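Local structure of adenosine deaminase 1 (Arthrobacter aurescens, 3RYS) at residues T75-D78 / F79-T83; E301-V304 / P305-A308. The protein probably catalyses the zinc-dependent hydrolytic deamination of adenine to hypoxanthine and ammonium, a step of purine salvage and nitrogen catabolism. All blocks are in the same frame, centred on the assembly; numbering follows the deposited sequence.

Interactions 1 and 2 are both helix starts closed by a capping box, Thr75 with Asp78 in the first and Ser303 with Glu306 in the second. They lie on opposite sides of the centre of this TIM-barrel-type metallohydrolase, with about 36 Å between their centres and about 23 Å between nearest atoms, so neither touches the other. Interaction 1 opens helix 76-92, and of its residues Met82 comes near the active site: its side chain is about 9 Å from that of the zinc ligand His21 and about 12 Å from bound adenine. Interaction 2 opens helix 304-317, away from the zinc and adenine sites.

Interaction 1 of 2, residues T75-D78 / F79-T83; sequences TEQD and FTDMT
Phe79 N donates to Thr75 O over 3.3 Å, and Thr80 N to Glu76 O over 3.0 Å, starting the i to i+4 ladder of helix 76-92. The shortest rung joins Asp81 N to Gln77 O at 2.8 Å, nearly straight at 172°, and Met82 N to Asp78 O continues the series. The ring of Phe79 stays close to the cap, its CD2 nearest to Thr75 O. On another flank Gln77, its CG anti to the backbone N (chi1 -170°) and the chain bent at the next bond, brings NE2 to 2.9 Å from Asp81 OD1; the amide and carboxylate planes stand 81° apart. The turn is closed by a capping box: Asp78 N donates to Thr75 OG1 at 3.1 Å, while Thr75 N returns a bond to Asp78 OD2 at 2.8 Å, reaching the oxygen from above the carboxylate plane. Arg37, at the end of helix 28-37, makes salt bridges to Asp78 OD1 and Asp81 OD2, and Thr80 OG1 is hydrogen-bonded to Gly120 O. Phe79 meets His107 edge-to-face. The buried Asp78 carboxylate thus serves both the cap and Arg37, OD2 also taking the amide of Gln74, and ties the helix start to helix 28-37; two acidic groups near the amino end of a helix would probably be favoured by its dipole as well as by the arginine.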
ATOM      1  N   THR A  75     -10.304  19.517   3.746  1.00 15.14           N
ATOM      2  CA  THR A  75     -10.570  20.150   2.466  1.00 15.73           C
ATOM      3  C   THR A  75      -9.888  19.420   1.325  1.00 15.76           C
ATOM      4  O   THR A  75      -8.957  18.640   1.530  1.00 15.23           O
ATOM      5  CB  THR A  75     -10.077  21.613   2.454  1.00 16.84           C
ATOM      6  OG1 THR A  75      -8.644  21.638   2.386  1.00 15.61           O
ATOM      7  CG2 THR A  75     -10.537  22.335   3.711  1.00 16.08           C
ATOM      8  N   GLU A  76     -10.360  19.701   0.118  1.00 14.83           N
ATOM      9  CA  GLU A  76      -9.779  19.151  -1.088  1.00 15.35           C
ATOM     10  C   GLU A  76      -8.282  19.443  -1.108  1.00 15.45           C
ATOM     11  O   GLU A  76      -7.477  18.583  -1.460  1.00 19.41           O
ATOM     12  CB  GLU A  76     -10.471  19.763  -2.306  1.00 17.85           C
ATOM     13  CG  GLU A  76     -10.570  18.844  -3.505  1.00 23.61           C
ATOM     14  CD  GLU A  76     -11.733  19.200  -4.418  1.00 30.08           C
ATOM     15  OE1 GLU A  76     -12.891  19.186  -3.943  1.00 25.70           O
ATOM     16  OE2 GLU A  76     -11.487  19.481  -5.614  1.00 34.41           O
ATOM     17  N   GLN A  77      -7.914  20.656  -0.710  1.00 15.96           N
ATOM     18  CA  GLN A  77      -6.517  21.070  -0.678  1.00 15.56           C
ATOM     19  C   GLN A  77      -5.711  20.161   0.245  1.00 16.28           C
ATOM     20  O   GLN A  77      -4.574  19.797  -0.061  1.00 15.56           O
ATOM     21  CB  GLN A  77      -6.405  22.535  -0.234  1.00 16.94           C
ATOM     22  CG  GLN A  77      -5.014  23.150  -0.389  1.00 18.62           C
ATOM     23  CD  GLN A  77      -4.470  23.032  -1.808  1.00 30.81           C
ATOM     24  OE1 GLN A  77      -5.231  22.981  -2.778  1.00 29.70           O
ATOM     25  NE2 GLN A  77      -3.144  22.990  -1.934  1.00 26.43           N
ATOM     26  N   ASP A  78      -6.309  19.792   1.372  1.00 17.02           N
ATOM     27  CA  ASP A  78      -5.666  18.896   2.330  1.00 16.50           C
ATOM     28  C   ASP A  78      -5.269  17.561   1.699  1.00 16.26           C
ATOM     29  O   ASP A  78      -4.153  17.078   1.895  1.00 14.00           O
ATOM     30  CB  ASP A  78      -6.581  18.663   3.532  1.00 16.70           C
ATOM     31  CG  ASP A  78      -6.812  19.927   4.339  1.00 17.14           C
ATOM     32  OD1 ASP A  78      -5.936  20.818   4.306  1.00 16.21           O
ATOM     33  OD2 ASP A  78      -7.864  20.029   5.006  1.00 14.50           O
ATOM     34  N   PHE A  79      -6.186  16.972   0.936  1.00 14.78           N
ATOM     35  CA  PHE A  79      -5.922  15.695   0.284  1.00 14.85           C
ATOM     36  C   PHE A  79      -4.870  15.827  -0.813  1.00 15.62           C
ATOM     37  O   PHE A  79      -3.976  14.989  -0.931  1.00 13.96           O
ATOM     38  CB  PHE A  79      -7.219  15.089  -0.260  1.00 14.18           C
ATOM     39  CG  PHE A  79      -8.142  14.586   0.815  1.00 15.02           C
ATOM     40  CD1 PHE A  79      -7.965  13.320   1.366  1.00 13.92           C
ATOM     41  CD2 PHE A  79      -9.175  15.377   1.287  1.00 13.58           C
ATOM     42  CE1 PHE A  79      -8.809  12.854   2.366  1.00 11.12           C
ATOM     43  CE2 PHE A  79     -10.022  14.917   2.287  1.00 13.43           C
ATOM     44  CZ  PHE A  79      -9.839  13.652   2.825  1.00 11.79           C
ATOM     45  N   THR A  80      -4.978  16.891  -1.603  1.00 14.92           N
ATOM     46  CA  THR A  80      -4.006  17.179  -2.651  1.00 15.06           C
ATOM     47  C   THR A  80      -2.601  17.321  -2.076  1.00 16.31           C
ATOM     48  O   THR A  80      -1.665  16.665  -2.531  1.00 16.65           O
ATOM     49  CB  THR A  80      -4.363  18.475  -3.395  1.00 16.87           C
ATOM     50  OG1 THR A  80      -5.546  18.268  -4.175  1.00 19.25           O
ATOM     51  CG2 THR A  80      -3.224  18.899  -4.304  1.00 15.07           C
ATOM     52  N   ASP A  81      -2.464  18.188  -1.078  1.00 15.70           N
ATOM     53  CA  ASP A  81      -1.194  18.390  -0.393  1.00 15.82           C
ATOM     54  C   ASP A  81      -0.583  17.073   0.080  1.00 15.20           C
ATOM     55  O   ASP A  81       0.605  16.830  -0.118  1.00 15.98           O
ATOM     56  CB  ASP A  81      -1.372  19.337   0.795  1.00 17.95           C
ATOM     57  CG  ASP A  81      -1.505  20.787   0.370  1.00 17.78           C
ATOM     58  OD1 ASP A  81      -1.255  21.084  -0.816  1.00 18.60           O
ATOM     59  OD2 ASP A  81      -1.848  21.630   1.225  1.00 15.95           O
ATOM     60  N   MET A  82      -1.395  16.224   0.702  1.00 13.85           N
ATOM     61  CA  MET A  82      -0.900  14.964   1.248  1.00 14.45           C
ATOM     62  C   MET A  82      -0.391  14.049   0.151  1.00 15.30           C
ATOM     63  O   MET A  82       0.643  13.392   0.302  1.00 13.62           O
ATOM     64  CB  MET A  82      -1.994  14.248   2.039  1.00 14.88           C
ATOM     65  CG  MET A  82      -1.705  12.780   2.296  1.00 11.66           C
ATOM     66  SD  MET A  82      -3.070  11.962   3.145  1.00 12.90           S
ATOM     67  CE  MET A  82      -4.359  12.098   1.915  1.00 13.24           C
ATOM     68  N   THR A  83      -1.131  14.015  -0.955  1.00 15.43           N
ATOM     69  CA  THR A  83      -0.813  13.141  -2.071  1.00 12.91           C
ATOM     70  C   THR A  83       0.472  13.597  -2.756  1.00 15.58           C
ATOM     71  O   THR A  83       1.314  12.779  -3.128  1.00 16.44           O
ATOM     72  CB  THR A  83      -1.960  13.108  -3.094  1.00 14.44           C
ATOM     73  OG1 THR A  83      -3.200  12.853  -2.421  1.00 13.02           O
ATOM     74  CG2 THR A  83      -1.716  12.028  -4.142  1.00 15.86           C
TER

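Interaction 2 of 2, residues E301-V304 / P305-A308; sequences EFSV and PEQA
Ser303 and Glu306 meet through two reciprocal bonds that form a capping box at the start of helix 304-317. Glu306 N donates to Ser303 OG at 3.1 Å, the hydroxyl being turned between the serine's own backbone N and carbonyl carbon (chi1 72°). In return, Ser303 N gives its hydrogen to Glu306 OE1 at 2.7 Å with an angle of 168°; the oxygen is met on its anti side, 33° out of the carboxylate plane. The glutamate chain, extended beyond CG, runs back alongside Ser303, which is how OE1 reaches that amide. The first helical rungs follow: Gln307 N to Ser303 O and Ala308 N to Val304 O, both 2.8 Å. The buried part is the inward flank, where Phe302 lies against Leu296 and helix 265-270, Gln307 against Phe293 and Val297, and Val304 and Ala308 against helix 322-339, with Trp335 touching both Val304 and Gln307. The Pro305 ring and Glu301, which leaves the preceding helix with positive phi, make up the solvent side. Proline, lacking an N-H, costs little there, because the amide of a first-turn residue has no earlier helical carbonyl to bond. The Ser303 N to Glu306 OE1 bond means that the amide of the cap residue itself is taken up by a carboxylate from the first turn, while the serine hydroxyl takes up the amide of Glu306.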
ATOM      1  N   GLU A 301      20.999  -8.896   3.661  1.00 22.30           N
ATOM      2  CA  GLU A 301      22.059  -9.097   2.671  1.00 19.98           C
ATOM      3  C   GLU A 301      21.560  -9.351   1.252  1.00 17.07           C
ATOM      4  O   GLU A 301      22.148 -10.135   0.509  1.00 15.28           O
ATOM      5  CB  GLU A 301      22.986 -10.229   3.104  1.00 24.89           C
ATOM      6  CG  GLU A 301      23.190 -10.314   4.605  1.00 35.38           C
ATOM      7  CD  GLU A 301      24.396 -11.146   4.965  1.00 50.99           C
ATOM      8  OE1 GLU A 301      25.460 -10.912   4.357  1.00 57.23           O
ATOM      9  OE2 GLU A 301      24.289 -12.027   5.845  1.00 54.23           O
ATOM     10  N   PHE A 302      20.479  -8.681   0.881  1.00 17.38           N
ATOM     11  CA  PHE A 302      19.974  -8.744  -0.479  1.00 17.73           C
ATOM     12  C   PHE A 302      20.996  -8.198  -1.467  1.00 20.28           C
ATOM     13  O   PHE A 302      21.544  -7.114  -1.270  1.00 25.36           O
ATOM     14  CB  PHE A 302      18.666  -7.964  -0.590  1.00 16.67           C
ATOM     15  CG  PHE A 302      17.468  -8.752  -0.172  1.00 19.25           C
ATOM     16  CD1 PHE A 302      17.356  -9.230   1.121  1.00 21.84           C
ATOM     17  CD2 PHE A 302      16.460  -9.031  -1.074  1.00 19.13           C
ATOM     18  CE1 PHE A 302      16.254  -9.968   1.507  1.00 18.71           C
ATOM     19  CE2 PHE A 302      15.358  -9.769  -0.693  1.00 16.91           C
ATOM     20  CZ  PHE A 302      15.255 -10.235   0.597  1.00 17.35           C
ATOM     21  N   SER A 303      21.245  -8.955  -2.530  1.00 16.25           N
ATOM     22  CA  SER A 303      22.174  -8.544  -3.576  1.00 17.34           C
ATOM     23  C   SER A 303      21.497  -7.633  -4.596  1.00 19.99           C
ATOM     24  O   SER A 303      20.272  -7.508  -4.617  1.00 19.29           O
ATOM     25  CB  SER A 303      22.717  -9.771  -4.300  1.00 19.00           C
ATOM     26  OG  SER A 303      21.713 -10.346  -5.121  1.00 19.81           O
ATOM     27  N   VAL A 304      22.302  -7.006  -5.448  1.00 17.18           N
ATOM     28  CA  VAL A 304      21.779  -6.170  -6.522  1.00 19.10           C
ATOM     29  C   VAL A 304      20.821  -6.949  -7.432  1.00 18.98           C
ATOM     30  O   VAL A 304      19.705  -6.494  -7.695  1.00 16.59           O
ATOM     31  CB  VAL A 304      22.917  -5.528  -7.358  1.00 19.23           C
ATOM     32  CG1 VAL A 304      22.376  -4.981  -8.669  1.00 21.99           C
ATOM     33  CG2 VAL A 304      23.616  -4.437  -6.565  1.00 15.05           C
ATOM     34  N   PRO A 305      21.255  -8.124  -7.920  1.00 21.39           N
ATOM     35  CA  PRO A 305      20.381  -8.954  -8.757  1.00 17.54           C
ATOM     36  C   PRO A 305      19.108  -9.363  -8.020  1.00 19.27           C
ATOM     37  O   PRO A 305      18.049  -9.481  -8.636  1.00 20.79           O
ATOM     38  CB  PRO A 305      21.238 -10.191  -9.040  1.00 19.68           C
ATOM     39  CG  PRO A 305      22.644  -9.723  -8.887  1.00 18.77           C
ATOM     40  CD  PRO A 305      22.610  -8.693  -7.802  1.00 21.13           C
ATOM     41  N   GLU A 306      19.207  -9.585  -6.715  1.00 19.66           N
ATOM     42  CA  GLU A 306      18.025  -9.936  -5.939  1.00 17.82           C
ATOM     43  C   GLU A 306      17.072  -8.740  -5.860  1.00 20.18           C
ATOM     44  O   GLU A 306      15.880  -8.870  -6.159  1.00 18.95           O
ATOM     45  CB  GLU A 306      18.418 -10.450  -4.550  1.00 18.76           C
ATOM     46  CG  GLU A 306      19.065 -11.841  -4.580  1.00 22.49           C
ATOM     47  CD  GLU A 306      19.681 -12.253  -3.246  1.00 27.21           C
ATOM     48  OE1 GLU A 306      19.938 -11.367  -2.403  1.00 26.32           O
ATOM     49  OE2 GLU A 306      19.912 -13.465  -3.040  1.00 28.16           O
ATOM     50  N   GLN A 307      17.609  -7.581  -5.475  1.00 18.08           N
ATOM     51  CA  GLN A 307      16.860  -6.325  -5.472  1.00 14.54           C
ATOM     52  C   GLN A 307      16.186  -6.067  -6.817  1.00 16.48           C
ATOM     53  O   GLN A 307      15.025  -5.655  -6.878  1.00 15.02           O
ATOM     54  CB  GLN A 307      17.785  -5.152  -5.147  1.00 16.12           C
ATOM     55  CG  GLN A 307      17.853  -4.763  -3.682  1.00 17.59           C
ATOM     56  CD  GLN A 307      18.860  -3.647  -3.432  1.00 21.84           C
ATOM     57  OE1 GLN A 307      20.066  -3.839  -3.596  1.00 19.82           O
ATOM     58  NE2 GLN A 307      18.369  -2.475  -3.032  1.00 19.02           N
ATOM     59  N   ALA A 308      16.924  -6.302  -7.897  1.00 16.09           N
ATOM     60  CA  ALA A 308      16.387  -6.101  -9.237  1.00 17.41           C
ATOM     61  C   ALA A 308      15.189  -7.010  -9.496  1.00 15.54           C
ATOM     62  O   ALA A 308      14.184  -6.584 -10.059  1.00 15.10           O
ATOM     63  CB  ALA A 308      17.462  -6.340 -10.277  1.00 17.69           C
TER